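Thioredoxin domain-containing protein (Vibrio parahaemolyticus, PDB 2R5S) is of uncertain function, an all-helical tetratricopeptide-repeat domain from a thioredoxin-family protein that may act as a protein-disulfide reductase. Local coordinates at residues L9-V13 with A25-I29. Sequence-based numbering, arbitrary orientation.
Sequences LLKQV and ALNVI
The terminal amide of Q12 is the flat group here: V28 CG2 lies 4.0 Å from Q12 NE2, approaching obliquely at the nitrogen end, tilted from the amide plane, while OE1 is turned away. With the chain bent at chi2 (-83°), the nitrogen comes round to the valine, and the contact remains a van der Waals touch at the solvent side. The setting is a helical hairpin of the tetratricopeptide-type fold, in which helix 22-30 runs back antiparallel along helix 9-18. The short segments meet at a closest axis approach of 9.3 Å and at 159° between their N-to-C directions. V28 illustrates how a beta-branched side chain serves such an interface. Its CG1 sits between two residues one helical turn apart, 3.9 Å from L9 CD2 and 3.9 Å from V13 CG2. The same methyl rests 3.8 Å from L9 O, the carbonyl that accepts the backbone bond from V13 N. CG1 of V28 lies anti to the backbone N (chi1 174°), which sends it across the gap and leaves CG2 for the amide. V13 and V28 lie alongside each other, pointing opposite ways. On the inner side I29 also reaches V42 and A25 packs on C49, both of helix 40-52, so helix 22-30 also packs on helix 40-52. L16, further along helix 9-18, continues the seam against A25 and V28. A bound MES molecule, probably from the crystallisation liquor, approaches V13. Deeper in the interface, the end of I29 lies against V13, though the exact spacing there is doubtful, and A25 CB stands 4.5 Å from V13 CG1, off to one side of the I29 end.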
loop_
_atom_site.group_PDB
_atom_site.type_symbol
_atom_site.label_atom_id
_atom_site.label_comp_id
_atom_site.label_asym_id
_atom_site.label_seq_id
_atom_site.Cartn_x
_atom_site.Cartn_y
_atom_site.Cartn_z
ATOM N N LEU A 9 -21.631 0.589 -14.386
ATOM C CA LEU A 9 -20.534 0.383 -13.440
ATOM C C LEU A 9 -19.188 0.412 -14.135
ATOM O O LEU A 9 -18.276 1.104 -13.693
ATOM C CB LEU A 9 -20.694 -0.940 -12.674
ATOM C CG LEU A 9 -21.731 -0.952 -11.558
ATOM C CD1 LEU A 9 -21.676 -2.281 -10.837
ATOM C CD2 LEU A 9 -21.518 0.218 -10.571
ATOM N N LEU A 10 -19.084 -0.344 -15.229
ATOM C CA LEU A 10 -17.860 -0.395 -16.029
ATOM C C LEU A 10 -17.465 0.963 -16.559
ATOM O O LEU A 10 -16.277 1.217 -16.686
ATOM C CB LEU A 10 -17.966 -1.397 -17.188
ATOM C CG LEU A 10 -17.748 -2.876 -16.860
ATOM C CD1 LEU A 10 -17.653 -3.705 -18.123
ATOM C CD2 LEU A 10 -16.481 -3.031 -16.106
ATOM N N LYS A 11 -18.437 1.828 -16.871
ATOM C CA LYS A 11 -18.112 3.217 -17.288
ATOM C C LYS A 11 -17.804 4.104 -16.096
ATOM O O LYS A 11 -17.042 5.054 -16.205
ATOM C CB LYS A 11 -19.192 3.874 -18.187
ATOM C CG LYS A 11 -18.585 4.928 -19.137
ATOM C CD LYS A 11 -19.565 5.451 -20.245
ATOM C CE LYS A 11 -19.116 6.816 -20.793
ATOM N NZ LYS A 11 -19.461 7.109 -22.239
ATOM N N GLN A 12 -18.399 3.777 -14.955
ATOM C CA GLN A 12 -17.974 4.359 -13.671
ATOM C C GLN A 12 -16.492 4.075 -13.433
ATOM O O GLN A 12 -15.743 5.016 -13.222
ATOM C CB GLN A 12 -18.840 3.876 -12.493
ATOM C CG GLN A 12 -19.859 4.859 -12.019
ATOM C CD GLN A 12 -19.255 5.879 -11.053
ATOM O OE1 GLN A 12 -18.970 7.034 -11.433
ATOM N NE2 GLN A 12 -19.049 5.458 -9.788
ATOM N N VAL A 13 -16.059 2.806 -13.506
ATOM C CA VAL A 13 -14.605 2.484 -13.380
ATOM C C VAL A 13 -13.787 3.303 -14.363
ATOM O O VAL A 13 -12.824 3.994 -13.994
ATOM C CB VAL A 13 -14.260 1.009 -13.644
ATOM C CG1 VAL A 13 -12.764 0.798 -13.536
ATOM C CG2 VAL A 13 -14.950 0.118 -12.651
ATOM N N ALA A 25 -12.354 3.650 -7.907
ATOM C CA ALA A 25 -12.332 2.651 -8.961
ATOM C C ALA A 25 -12.211 1.205 -8.448
ATOM O O ALA A 25 -12.879 0.309 -8.965
ATOM C CB ALA A 25 -11.222 2.980 -9.974
ATOM N N LEU A 26 -11.353 0.965 -7.454
ATOM C CA LEU A 26 -11.188 -0.396 -6.840
ATOM C C LEU A 26 -12.412 -0.800 -6.050
ATOM O O LEU A 26 -12.814 -1.982 -5.989
ATOM C CB LEU A 26 -10.004 -0.405 -5.862
ATOM C CG LEU A 26 -8.643 -0.868 -6.380
ATOM C CD1 LEU A 26 -7.497 -0.310 -5.466
ATOM C CD2 LEU A 26 -8.589 -2.360 -6.470
ATOM N N ASN A 27 -13.015 0.199 -5.439
ATOM C CA ASN A 27 -14.294 -0.025 -4.795
ATOM C C ASN A 27 -15.439 -0.419 -5.751
ATOM O O ASN A 27 -16.221 -1.349 -5.459
ATOM C CB ASN A 27 -14.681 1.163 -3.965
ATOM C CG ASN A 27 -15.961 0.933 -3.207
ATOM O OD1 ASN A 27 -17.000 1.498 -3.547
ATOM N ND2 ASN A 27 -15.897 0.115 -2.169
ATOM N N VAL A 28 -15.514 0.244 -6.911
ATOM C CA VAL A 28 -16.573 -0.121 -7.867
ATOM C C VAL A 28 -16.322 -1.515 -8.475
ATOM O O VAL A 28 -17.260 -2.283 -8.739
ATOM C CB VAL A 28 -16.722 0.940 -8.934
ATOM C CG1 VAL A 28 -17.698 0.498 -9.968
ATOM C CG2 VAL A 28 -17.162 2.315 -8.283
ATOM N N ILE A 29 -15.046 -1.803 -8.717
ATOM C CA ILE A 29 -14.606 -3.108 -9.214
ATOM C C ILE A 29 -15.064 -4.219 -8.306
ATOM O O ILE A 29 -15.567 -5.255 -8.786
ATOM C CB ILE A 29 -13.072 -3.216 -9.310
ATOM C CG1 ILE A 29 -12.553 -2.238 -10.364
ATOM C CG2 ILE A 29 -12.613 -4.661 -9.684
ATOM C CD1 ILE A 29 -13.246 -2.377 -11.655
#